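Side-chain contacts in hydratase ChsH2 (Mycobacterium tuberculosis SUMu008, PDB 4W78), which probably works together with its partner ChsH1 as a MaoC-like enoyl-CoA hydratase in the breakdown of cholesterol: residues Val7-Lys12 against Thr64-Pro69; Leu11-Asp16 against Thr56-Arg61; Tyr62-Asp65 against Ser70-Ile73; Asp88-Ser93 against Gly115-Ala120; Gly94-Val99 against Ile104-Val109. One frame throughout, in Å; residues are numbered along the deposited sequence.

In the fold
Three of the five contacts seat helix 52-67 on an antiparallel sheet, and the other two lie within that sheet. Contacts 1 and 2 join the helix to strand 7-14, with centres about 11 Å apart, and contact 3 joins it to the beginning of strand 72-80. These are the outermost strands within this chain. Contacts 4 and 5 have centres about 15 Å apart; along the chain, the hairpin of contact 5 falls between the two segments of contact 4. The most distant centres, of contacts 3 and 4, are about 18 Å apart. This fits the hot dog plan of a MaoC-like subunit; the ChsH1 chain reaches contacts 1, 2 and 3 but not 4 and 5.

Contact 1: residues Val7-Lys12 against Thr64-Pro69; sequences VLPELK and TDWAGP
The carbonyl O of Val7 and the indole NE1 of Trp66 share one water molecule. The water donates to Val7 O at 2.8 Å and accepts from Trp66 NE1 at 2.9 Å, so it bridges two groups that lie too far apart to bond directly and gives the indole N-H a partner. Next along the strand, Leu8 does most of the packing. Its CG stands over one face of the indole, 3.7 Å from the centroid of the five-membered ring and 20° off the ring normal, a CH-pi contact. The two methyls straddle this point: Leu8 CD1 leans toward Trp66 CD2 at 3.9 Å, while Leu8 CD2 reaches back to Trp66 CB at the same distance. Pro9 approaches obliquely, its CD 3.6 Å from Trp66 CD1. The indole is carried out to the strand because Trp66 CG lies anti to its own backbone N (chi1 166°). Just beyond, the helix ends: Gly68 leaves helical geometry with a positive phi of 97°, although its N still bonds to Thr64 O. Around the contact, Tyr62 OH is hydrogen-bonded to Pro9 O, and Val96 and Met126 also pack on Trp66. Trp66, with Tyr62, joins the C-terminal part of helix 52-67 to strand 7-14, outermost in the sheet of this chain, the helix-on-sheet packing of the hot dog fold.

Contact 2: residues Leu11-Asp16 against Thr56-Arg61; sequences LKLYGD and TGLVQR
Leu11 lays its CD2 methyl over the centre of one face of the Arg61 guanidinium, 4.1 Å above the plane. Its other methyl, Leu11 CD1, lies 3.9 Å from Arg61 NH2, and the two side chains cross at about a right angle. Leu13 comes in obliquely, with CD2 4.0 Å from Arg61 NH1, and its CD1 meets Leu58 CD2 tip to tip at 3.8 Å. Two leucines one strand repeat apart therefore face two helix residues three positions apart. Arg61 reaches the strand because its chain is extended from CG to NE and leaves the helix anti to the backbone N (chi1 171°). The polar end is positioned from outside: NH1 is hydrogen-bonded to the carbonyl O of Ile39 of the ChsH1 chain, while NE has a long, weak ion pair with Asp65. The guanidinium thus presents a flat surface to Leu11 while these two nitrogens find polar partners. Trp84 packs on both Leu13 and Leu58. Farther out, Asp16 ends the segment as the N-cap of the next helix, its OD1 bonded to Phe19 N. Strand 11-14 and helix 56-61 run at 148° with axes 11.4 Å apart, roughly antiparallel, as a hot dog helix lies along its sheet.

Contact 3: residues Tyr62-Asp65 against Ser70-Ile73; sequences YVTD and SALI
Thr64, in the last turns of helix 52-67, and Ala71, just ahead of strand 72-80, bring their CA atoms within 6.5 Å of each other. The chain turns back between them through a short connection, and no hydrogen bond joins the two segments; the contact across them is made by side chains. Ile73 supplies the strand's main projection. Its CG1 lies beside the backbone N (chi1 -56°), anti to the carbonyl carbon, and from there CD1 reaches the helix, 3.9 Å from Thr64 CG2 and 4.2 Å from Val63 CG1. Thr64 meets it crosswise, at about a right angle, with its methyl also 4.0 Å from Ile73 CG1 and, more loosely, 4.5 Å from Ala71 CB. In the hot dog fold the central helix is likewise followed, after a short loop, by a strand of the sheet that wraps it. Thr64 divides its two branches by polarity: the methyl serves the apolar contact, whereas OG1 turns back to the helix and hydrogen-bonds to Gln60 O. Val63 also packs against Val122 and Val108, and Ile73 against Leu124. On the subunit boundary, Ile73 N is hydrogen-bonded to Tyr112 OH of the ChsH1 chain, whose Asn43 packs against Thr64.

Contact 4: residues Asp88-Ser93 against Gly115-Ala120; sequences DTVTFS and GDHVTA
Val90 is the first residue of its segment to meet the other strand: its CG2 methyl lies 4.4 Å from His117 CD2, obliquely to the imidazole. Strand 103-111 lies between the two strands in the sheet, so no backbone bond joins them; at Val90, near its end, the CA atoms of Val90 and His117 are 7.6 Å apart. The other methyl of Val90, CG1, serves its own strand, sitting 3.6 Å above one face of the Phe92 ring toward the rim. Two residues on, Phe92 closes the longer gap. With CG beside the backbone N (chi1 -70°) and anti to the carbonyl carbon, its ring swings across so that CE1 lies 3.8 Å from Val118 CG1, again obliquely. Strand 116-125 can offer both partners because His117 and Val118 form a classic beta bulge against strand 103-111, which lets two consecutive side chains point toward Val90 and Phe92. Val118 also packs on Leu78 and Leu80. His117 is held by groups outside the pair: ND1 is hydrogen-bonded to Val82 O, NE2 to Asp55 OD1, and Trp84 meets its ring edge-to-face. A ring C-H, CD2, is what lies near Val90, while both ring nitrogens have polar partners, a carbonyl and a carboxylate. Two such acceptors are consistent with a proton on each nitrogen and would probably stabilise a positive charge on this buried ring.

Contact 5: residues Gly94-Val99 against Ile104-Val109; sequences GEVTAV and ITVKVV
Thr105 O is the busiest backbone acceptor between these antiparallel strands. Thr97 N donates to it at 2.8 Å, tilted 26° from the carbonyl plane, while the bonds from Ala98 N and Thr97 OG1 are weak. Thr105 N in turn donates to Ala98 O at 2.8 Å in an almost straight bond (170° at the hydrogen). Farther along, Glu95 and Lys107 form a regular hydrogen-bonded pair, Glu95 N to Lys107 O at 3.0 Å and Lys107 N to Glu95 O at 2.9 Å. The pairing of two residues, Thr97 and Ala98, with Thr105 is a classic beta bulge, and it shifts the register of the hairpin formed by strands 89-100 and 103-111, part of the hot dog sheet. Among the apolar contacts, Val96 CG1 meets Ile104 CG2 at 3.9 Å, on the side that also carries Val106 and Val108 and is covered by Trp66, Tyr62 and Val63 of helix 52-67. On the other face, Ala98 CB packs against Thr105 CB at 3.6 Å. Displaced by the bulge, Thr97 sets its CG2 3.8 Å from Lys107 CB. The lysine chain continues fully extended, carrying NZ away from strand 89-100.

Contact 1: residues Val7-Lys12 against Thr64-Pro69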
# COMPACT_ATOMS: atom_id res chain seq x y z
N VAL F 7 -12.65 28.30 -17.39
CA VAL F 7 -11.93 28.12 -16.14
C VAL F 7 -12.41 26.86 -15.44
O VAL F 7 -13.61 26.56 -15.40
CB VAL F 7 -12.06 29.36 -15.22
CG1 VAL F 7 -11.53 30.60 -15.92
CG2 VAL F 7 -13.50 29.58 -14.80
N LEU F 8 -11.47 26.09 -14.93
CA LEU F 8 -11.82 24.89 -14.19
C LEU F 8 -12.00 25.27 -12.73
O LEU F 8 -11.38 26.22 -12.25
CB LEU F 8 -10.73 23.82 -14.34
CG LEU F 8 -10.73 22.99 -15.63
CD1 LEU F 8 -10.36 23.80 -16.86
CD2 LEU F 8 -9.78 21.81 -15.49
N PRO F 9 -12.90 24.57 -12.02
CA PRO F 9 -13.11 24.84 -10.60
C PRO F 9 -11.83 24.59 -9.84
O PRO F 9 -11.04 23.75 -10.26
CB PRO F 9 -14.17 23.81 -10.21
CG PRO F 9 -14.91 23.53 -11.49
CD PRO F 9 -13.82 23.54 -12.53
N GLU F 10 -11.63 25.33 -8.77
CA GLU F 10 -10.44 25.18 -7.94
C GLU F 10 -10.48 23.85 -7.21
O GLU F 10 -11.55 23.37 -6.84
CB GLU F 10 -10.41 26.35 -6.95
CG GLU F 10 -9.20 26.44 -6.08
CD GLU F 10 -9.09 27.80 -5.40
OE1 GLU F 10 -9.33 27.89 -4.18
OE2 GLU F 10 -8.78 28.79 -6.10
N LEU F 11 -9.31 23.23 -7.02
CA LEU F 11 -9.21 22.05 -6.15
C LEU F 11 -8.08 22.25 -5.14
O LEU F 11 -6.93 22.44 -5.54
CB LEU F 11 -8.96 20.78 -6.96
CG LEU F 11 -8.67 19.53 -6.13
CD1 LEU F 11 -9.87 19.14 -5.27
CD2 LEU F 11 -8.22 18.38 -7.03
N LYS F 12 -8.41 22.22 -3.86
CA LYS F 12 -7.39 22.33 -2.81
C LYS F 12 -7.17 20.99 -2.13
O LYS F 12 -8.12 20.37 -1.64
CB LYS F 12 -7.79 23.37 -1.76
CG LYS F 12 -7.77 24.81 -2.24
CD LYS F 12 -8.22 25.76 -1.14
CE LYS F 12 -7.41 25.56 0.13
NZ LYS F 12 -7.77 26.58 1.16
N THR F 64 -10.44 15.65 -15.30
CA THR F 64 -11.64 14.83 -15.50
C THR F 64 -12.75 15.13 -14.50
O THR F 64 -13.92 14.90 -14.80
CB THR F 64 -11.35 13.32 -15.54
OG1 THR F 64 -10.77 12.91 -14.29
CG2 THR F 64 -10.39 13.00 -16.68
N ASP F 65 -12.40 15.66 -13.33
CA ASP F 65 -13.41 16.18 -12.40
C ASP F 65 -14.28 17.21 -13.10
O ASP F 65 -15.50 17.27 -12.88
CB ASP F 65 -12.74 16.84 -11.18
CG ASP F 65 -12.27 15.84 -10.12
OD1 ASP F 65 -12.51 14.63 -10.26
OD2 ASP F 65 -11.68 16.31 -9.12
N TRP F 66 -13.65 18.03 -13.93
CA TRP F 66 -14.33 19.09 -14.68
C TRP F 66 -14.95 18.56 -15.97
O TRP F 66 -16.10 18.87 -16.29
CB TRP F 66 -13.31 20.20 -14.98
CG TRP F 66 -13.74 21.20 -16.01
CD1 TRP F 66 -14.59 22.26 -15.84
CD2 TRP F 66 -13.28 21.26 -17.36
NE1 TRP F 66 -14.71 22.96 -17.02
CE2 TRP F 66 -13.91 22.37 -17.96
CE3 TRP F 66 -12.39 20.49 -18.12
CZ2 TRP F 66 -13.69 22.71 -19.30
CZ3 TRP F 66 -12.18 20.83 -19.44
CH2 TRP F 66 -12.82 21.93 -20.01
N ALA F 67 -14.17 17.78 -16.71
CA ALA F 67 -14.56 17.35 -18.06
C ALA F 67 -15.61 16.25 -18.04
O ALA F 67 -16.43 16.13 -18.95
CB ALA F 67 -13.32 16.91 -18.84
N GLY F 68 -15.58 15.44 -16.98
CA GLY F 68 -16.55 14.37 -16.81
C GLY F 68 -16.06 13.03 -17.29
O GLY F 68 -14.98 12.91 -17.88
N PRO F 69 -16.86 11.99 -17.05
CA PRO F 69 -16.52 10.59 -17.34
C PRO F 69 -16.29 10.29 -18.82
O PRO F 69 -15.57 9.34 -19.10
CB PRO F 69 -17.74 9.81 -16.85
CG PRO F 69 -18.59 10.77 -16.11
CD PRO F 69 -18.24 12.14 -16.55
O HOH W 1 -15.63 25.66 -17.11

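Contact 2: residues Leu11-Asp16 against Thr56-Arg61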
# COMPACT_ATOMS: atom_id res chain seq x y z
N LEU F 11 -9.31 23.23 -7.02
CA LEU F 11 -9.21 22.05 -6.15
C LEU F 11 -8.08 22.25 -5.14
O LEU F 11 -6.93 22.44 -5.54
CB LEU F 11 -8.96 20.78 -6.96
CG LEU F 11 -8.67 19.53 -6.13
CD1 LEU F 11 -9.87 19.14 -5.27
CD2 LEU F 11 -8.22 18.38 -7.03
N LYS F 12 -8.41 22.22 -3.86
CA LYS F 12 -7.39 22.33 -2.81
C LYS F 12 -7.17 20.99 -2.13
O LYS F 12 -8.12 20.37 -1.64
CB LYS F 12 -7.79 23.37 -1.76
CG LYS F 12 -7.77 24.81 -2.24
CD LYS F 12 -8.22 25.76 -1.14
CE LYS F 12 -7.41 25.56 0.13
NZ LYS F 12 -7.77 26.58 1.16
N LEU F 13 -5.92 20.56 -2.10
CA LEU F 13 -5.56 19.28 -1.49
C LEU F 13 -4.53 19.47 -0.40
O LEU F 13 -3.47 20.06 -0.62
CB LEU F 13 -5.03 18.32 -2.56
CG LEU F 13 -6.09 17.87 -3.58
CD1 LEU F 13 -5.48 16.95 -4.62
CD2 LEU F 13 -7.25 17.19 -2.88
N TYR F 14 -4.84 18.95 0.78
CA TYR F 14 -3.94 19.00 1.93
C TYR F 14 -3.03 17.79 1.88
O TYR F 14 -3.50 16.65 1.96
CB TYR F 14 -4.75 18.99 3.22
CG TYR F 14 -3.95 19.12 4.49
CD1 TYR F 14 -3.03 20.15 4.66
CD2 TYR F 14 -4.14 18.23 5.55
CE1 TYR F 14 -2.32 20.28 5.85
CE2 TYR F 14 -3.43 18.36 6.74
CZ TYR F 14 -2.52 19.38 6.88
OH TYR F 14 -1.83 19.51 8.06
N GLY F 15 -1.74 18.04 1.73
CA GLY F 15 -0.76 16.97 1.67
C GLY F 15 -0.33 16.48 3.03
O GLY F 15 0.82 16.67 3.43
N ASP F 16 -1.24 15.86 3.77
CA ASP F 16 -0.83 15.27 5.03
C ASP F 16 -0.02 14.00 4.76
O ASP F 16 -0.01 13.49 3.63
CB ASP F 16 -2.00 15.09 6.02
CG ASP F 16 -3.02 14.05 5.59
OD1 ASP F 16 -2.79 13.29 4.64
OD2 ASP F 16 -4.07 14.00 6.27
N THR F 56 1.10 13.30 -11.75
CA THR F 56 0.44 12.97 -13.01
C THR F 56 -1.02 12.53 -12.77
O THR F 56 -1.95 12.96 -13.48
CB THR F 56 1.20 11.85 -13.74
OG1 THR F 56 2.57 12.25 -13.93
CG2 THR F 56 0.56 11.58 -15.10
N GLY F 57 -1.23 11.68 -11.76
CA GLY F 57 -2.56 11.19 -11.45
C GLY F 57 -3.48 12.30 -10.99
O GLY F 57 -4.66 12.32 -11.34
N LEU F 58 -2.94 13.22 -10.19
CA LEU F 58 -3.74 14.35 -9.68
C LEU F 58 -4.11 15.32 -10.80
O LEU F 58 -5.24 15.84 -10.84
CB LEU F 58 -3.00 15.08 -8.57
CG LEU F 58 -2.88 14.28 -7.28
CD1 LEU F 58 -1.99 15.03 -6.30
CD2 LEU F 58 -4.25 14.02 -6.68
N VAL F 59 -3.18 15.60 -11.72
CA VAL F 59 -3.49 16.45 -12.87
C VAL F 59 -4.61 15.81 -13.71
O VAL F 59 -5.56 16.51 -14.14
CB VAL F 59 -2.24 16.70 -13.73
CG1 VAL F 59 -2.61 17.26 -15.09
CG2 VAL F 59 -1.27 17.63 -13.00
N GLN F 60 -4.52 14.50 -13.93
CA GLN F 60 -5.58 13.76 -14.61
C GLN F 60 -6.91 13.92 -13.90
O GLN F 60 -7.93 14.26 -14.54
CB GLN F 60 -5.21 12.28 -14.69
CG GLN F 60 -6.18 11.44 -15.50
CD GLN F 60 -5.72 10.02 -15.57
OE1 GLN F 60 -5.10 9.59 -16.53
NE2 GLN F 60 -6.02 9.27 -14.53
N ARG F 61 -6.93 13.65 -12.60
CA ARG F 61 -8.15 13.76 -11.79
C ARG F 61 -8.75 15.15 -11.88
O ARG F 61 -9.96 15.32 -12.06
CB ARG F 61 -7.84 13.45 -10.33
CG ARG F 61 -9.01 13.77 -9.43
CD ARG F 61 -8.60 13.74 -7.97
NE ARG F 61 -9.62 14.42 -7.18
CZ ARG F 61 -9.53 14.62 -5.88
NH1 ARG F 61 -8.47 14.17 -5.21
NH2 ARG F 61 -10.50 15.27 -5.24

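Contact 3: residues Tyr62-Asp65 against Ser70-Ile73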
# COMPACT_ATOMS: atom_id res chain seq x y z
N TYR F 62 -7.89 16.16 -11.73
CA TYR F 62 -8.35 17.54 -11.75
C TYR F 62 -9.09 17.87 -13.05
O TYR F 62 -10.18 18.48 -13.04
CB TYR F 62 -7.14 18.46 -11.54
CG TYR F 62 -7.52 19.91 -11.55
CD1 TYR F 62 -8.35 20.42 -10.56
CD2 TYR F 62 -7.09 20.77 -12.55
CE1 TYR F 62 -8.73 21.76 -10.57
CE2 TYR F 62 -7.46 22.11 -12.56
CZ TYR F 62 -8.28 22.59 -11.56
OH TYR F 62 -8.67 23.92 -11.56
N VAL F 63 -8.52 17.46 -14.18
CA VAL F 63 -9.14 17.72 -15.48
C VAL F 63 -10.43 16.93 -15.68
O VAL F 63 -11.42 17.48 -16.17
CB VAL F 63 -8.14 17.44 -16.64
CG1 VAL F 63 -8.84 17.54 -18.00
CG2 VAL F 63 -7.03 18.44 -16.59
N THR F 64 -10.44 15.65 -15.30
CA THR F 64 -11.64 14.83 -15.50
C THR F 64 -12.75 15.13 -14.50
O THR F 64 -13.92 14.90 -14.80
CB THR F 64 -11.35 13.32 -15.54
OG1 THR F 64 -10.77 12.91 -14.29
CG2 THR F 64 -10.39 13.00 -16.68
N ASP F 65 -12.40 15.66 -13.33
CA ASP F 65 -13.41 16.18 -12.40
C ASP F 65 -14.28 17.21 -13.10
O ASP F 65 -15.50 17.27 -12.88
CB ASP F 65 -12.74 16.84 -11.18
CG ASP F 65 -12.27 15.84 -10.12
OD1 ASP F 65 -12.51 14.63 -10.26
OD2 ASP F 65 -11.68 16.31 -9.12
N SER F 70 -16.88 11.07 -19.72
CA SER F 70 -16.72 10.80 -21.15
C SER F 70 -15.41 11.35 -21.71
O SER F 70 -15.07 11.09 -22.87
CB SER F 70 -17.90 11.38 -21.94
OG SER F 70 -17.92 12.79 -21.84
N ALA F 71 -14.69 12.11 -20.90
CA ALA F 71 -13.44 12.71 -21.35
C ALA F 71 -12.44 11.62 -21.65
O ALA F 71 -12.34 10.64 -20.91
CB ALA F 71 -12.90 13.64 -20.30
N LEU F 72 -11.68 11.80 -22.73
CA LEU F 72 -10.62 10.86 -23.08
C LEU F 72 -9.28 11.59 -23.03
O LEU F 72 -9.00 12.44 -23.88
CB LEU F 72 -10.85 10.29 -24.48
CG LEU F 72 -12.08 9.42 -24.66
CD1 LEU F 72 -12.29 9.16 -26.15
CD2 LEU F 72 -11.91 8.12 -23.90
N ILE F 73 -8.46 11.26 -22.04
CA ILE F 73 -7.15 11.88 -21.90
C ILE F 73 -6.16 11.33 -22.93
O ILE F 73 -6.00 10.11 -23.04
CB ILE F 73 -6.58 11.69 -20.47
CG1 ILE F 73 -7.55 12.24 -19.41
CG2 ILE F 73 -5.20 12.34 -20.35
CD1 ILE F 73 -7.84 13.72 -19.52

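Contact 4: residues Asp88-Ser93 against Gly115-Ala120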
# COMPACT_ATOMS: atom_id res chain seq x y z
N ASP F 88 1.87 20.87 3.37
CA ASP F 88 1.59 21.89 2.38
C ASP F 88 0.23 21.60 1.77
O ASP F 88 -0.17 20.44 1.60
CB ASP F 88 2.58 21.87 1.22
CG ASP F 88 3.95 22.41 1.57
OD1 ASP F 88 4.10 23.09 2.61
OD2 ASP F 88 4.89 22.16 0.77
N THR F 89 -0.46 22.67 1.40
CA THR F 89 -1.68 22.55 0.64
C THR F 89 -1.41 23.05 -0.76
O THR F 89 -0.90 24.15 -0.95
CB THR F 89 -2.81 23.39 1.26
OG1 THR F 89 -3.12 22.86 2.56
CG2 THR F 89 -4.06 23.33 0.39
N VAL F 90 -1.76 22.23 -1.75
CA VAL F 90 -1.63 22.62 -3.14
C VAL F 90 -3.00 22.96 -3.69
O VAL F 90 -3.97 22.22 -3.51
CB VAL F 90 -0.94 21.52 -3.98
CG1 VAL F 90 -1.14 21.76 -5.47
CG2 VAL F 90 0.54 21.48 -3.63
N THR F 91 -3.09 24.14 -4.30
CA THR F 91 -4.31 24.59 -4.95
C THR F 91 -4.13 24.46 -6.45
O THR F 91 -3.22 25.05 -7.03
CB THR F 91 -4.60 26.05 -4.58
OG1 THR F 91 -4.82 26.15 -3.17
CG2 THR F 91 -5.82 26.56 -5.32
N PHE F 92 -4.99 23.66 -7.07
CA PHE F 92 -4.97 23.49 -8.51
C PHE F 92 -5.92 24.47 -9.18
O PHE F 92 -7.06 24.64 -8.75
CB PHE F 92 -5.36 22.06 -8.90
CG PHE F 92 -4.33 21.03 -8.54
CD1 PHE F 92 -3.31 20.71 -9.43
CD2 PHE F 92 -4.36 20.38 -7.32
CE1 PHE F 92 -2.35 19.76 -9.11
CE2 PHE F 92 -3.40 19.43 -6.99
CZ PHE F 92 -2.39 19.13 -7.88
N SER F 93 -5.41 25.13 -10.21
CA SER F 93 -6.21 25.97 -11.08
C SER F 93 -6.00 25.51 -12.52
O SER F 93 -4.99 24.87 -12.85
CB SER F 93 -5.82 27.44 -10.91
OG SER F 93 -4.45 27.64 -11.19
N GLY F 115 5.40 28.41 -3.82
CA GLY F 115 5.39 28.70 -5.24
C GLY F 115 4.63 27.69 -6.07
O GLY F 115 3.77 26.97 -5.55
N ASP F 116 4.93 27.65 -7.36
CA ASP F 116 4.31 26.69 -8.26
C ASP F 116 4.94 25.32 -8.09
O ASP F 116 6.14 25.16 -8.31
CB ASP F 116 4.44 27.13 -9.72
CG ASP F 116 3.65 28.39 -10.03
OD1 ASP F 116 2.86 28.85 -9.18
OD2 ASP F 116 3.81 28.93 -11.15
N HIS F 117 4.14 24.35 -7.69
CA HIS F 117 4.62 23.00 -7.50
C HIS F 117 4.60 22.21 -8.81
O HIS F 117 5.52 21.48 -9.12
CB HIS F 117 3.76 22.27 -6.47
CG HIS F 117 3.91 20.78 -6.51
ND1 HIS F 117 5.10 20.15 -6.26
CD2 HIS F 117 3.02 19.81 -6.81
CE1 HIS F 117 4.94 18.84 -6.39
NE2 HIS F 117 3.68 18.61 -6.72
N VAL F 118 3.52 22.37 -9.57
CA VAL F 118 3.42 21.65 -10.83
C VAL F 118 2.75 22.53 -11.89
O VAL F 118 1.83 23.28 -11.61
CB VAL F 118 2.69 20.29 -10.67
CG1 VAL F 118 1.27 20.47 -10.16
CG2 VAL F 118 2.72 19.49 -11.98
N THR F 119 3.28 22.46 -13.11
CA THR F 119 2.70 23.14 -14.26
C THR F 119 2.52 22.09 -15.33
O THR F 119 3.47 21.37 -15.69
CB THR F 119 3.63 24.26 -14.74
OG1 THR F 119 3.84 25.18 -13.66
CG2 THR F 119 3.02 25.01 -15.92
N ALA F 120 1.29 21.96 -15.84
CA ALA F 120 1.00 20.85 -16.73
C ALA F 120 0.16 21.28 -17.91
O ALA F 120 -0.57 22.26 -17.86
CB ALA F 120 0.29 19.74 -15.97

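Contact 5: residues Gly94-Val99 against Ile104-Val109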
# COMPACT_ATOMS: atom_id res chain seq x y z
N GLY F 94 -6.94 25.81 -13.40
CA GLY F 94 -6.84 25.34 -14.76
C GLY F 94 -7.61 26.23 -15.71
O GLY F 94 -8.59 26.86 -15.32
N GLU F 95 -7.16 26.26 -16.96
CA GLU F 95 -7.80 27.09 -17.98
C GLU F 95 -7.70 26.36 -19.32
O GLU F 95 -6.65 25.79 -19.64
CB GLU F 95 -7.07 28.43 -18.05
CG GLU F 95 -7.41 29.32 -19.23
CD GLU F 95 -6.55 30.56 -19.26
OE1 GLU F 95 -5.68 30.72 -18.37
OE2 GLU F 95 -6.73 31.39 -20.17
N VAL F 96 -8.78 26.36 -20.09
CA VAL F 96 -8.70 25.84 -21.44
C VAL F 96 -7.88 26.80 -22.30
O VAL F 96 -8.17 28.00 -22.35
CB VAL F 96 -10.11 25.64 -22.05
CG1 VAL F 96 -10.02 25.28 -23.52
CG2 VAL F 96 -10.87 24.57 -21.27
N THR F 97 -6.86 26.29 -22.98
CA THR F 97 -6.01 27.16 -23.79
C THR F 97 -6.14 26.90 -25.28
O THR F 97 -5.68 27.70 -26.10
CB THR F 97 -4.53 27.05 -23.39
OG1 THR F 97 -4.09 25.71 -23.61
CG2 THR F 97 -4.36 27.42 -21.93
N ALA F 98 -6.76 25.78 -25.65
CA ALA F 98 -6.93 25.46 -27.06
C ALA F 98 -8.14 24.56 -27.25
O ALA F 98 -8.39 23.67 -26.45
CB ALA F 98 -5.68 24.77 -27.60
N VAL F 99 -8.90 24.84 -28.30
CA VAL F 99 -10.00 23.98 -28.70
C VAL F 99 -9.97 23.83 -30.22
O VAL F 99 -10.17 24.81 -30.94
CB VAL F 99 -11.36 24.58 -28.29
CG1 VAL F 99 -12.49 23.72 -28.81
CG2 VAL F 99 -11.45 24.72 -26.78
N ILE F 104 -9.11 19.25 -26.98
CA ILE F 104 -9.00 20.40 -26.08
C ILE F 104 -7.65 20.34 -25.40
O ILE F 104 -7.17 19.27 -25.07
CB ILE F 104 -10.11 20.33 -25.02
CG1 ILE F 104 -11.47 20.48 -25.69
CG2 ILE F 104 -9.93 21.41 -23.95
CD1 ILE F 104 -12.55 19.66 -25.06
N THR F 105 -7.05 21.51 -25.19
CA THR F 105 -5.85 21.61 -24.38
C THR F 105 -6.14 22.42 -23.13
O THR F 105 -6.74 23.49 -23.19
CB THR F 105 -4.69 22.25 -25.17
OG1 THR F 105 -4.46 21.50 -26.36
CG2 THR F 105 -3.42 22.25 -24.33
N VAL F 106 -5.72 21.88 -21.99
CA VAL F 106 -5.93 22.53 -20.71
C VAL F 106 -4.60 22.75 -20.02
O VAL F 106 -3.79 21.82 -19.91
CB VAL F 106 -6.81 21.67 -19.77
CG1 VAL F 106 -6.95 22.34 -18.41
CG2 VAL F 106 -8.18 21.43 -20.40
N LYS F 107 -4.37 23.98 -19.55
CA LYS F 107 -3.20 24.27 -18.72
C LYS F 107 -3.59 24.19 -17.25
O LYS F 107 -4.58 24.78 -16.84
CB LYS F 107 -2.63 25.67 -19.03
CG LYS F 107 -1.46 26.03 -18.11
CD LYS F 107 -0.92 27.41 -18.39
CE LYS F 107 0.29 27.69 -17.50
NZ LYS F 107 0.87 29.02 -17.78
N VAL F 108 -2.80 23.45 -16.48
CA VAL F 108 -3.07 23.26 -15.06
C VAL F 108 -1.87 23.74 -14.27
O VAL F 108 -0.73 23.49 -14.65
CB VAL F 108 -3.32 21.76 -14.77
CG1 VAL F 108 -3.54 21.51 -13.28
CG2 VAL F 108 -4.51 21.25 -15.57
N VAL F 109 -2.13 24.47 -13.18
CA VAL F 109 -1.05 24.82 -12.26
C VAL F 109 -1.46 24.47 -10.84
O VAL F 109 -2.56 24.79 -10.40
CB VAL F 109 -0.64 26.31 -12.34
CG1 VAL F 109 0.51 26.59 -11.37
CG2 VAL F 109 -0.24 26.70 -13.75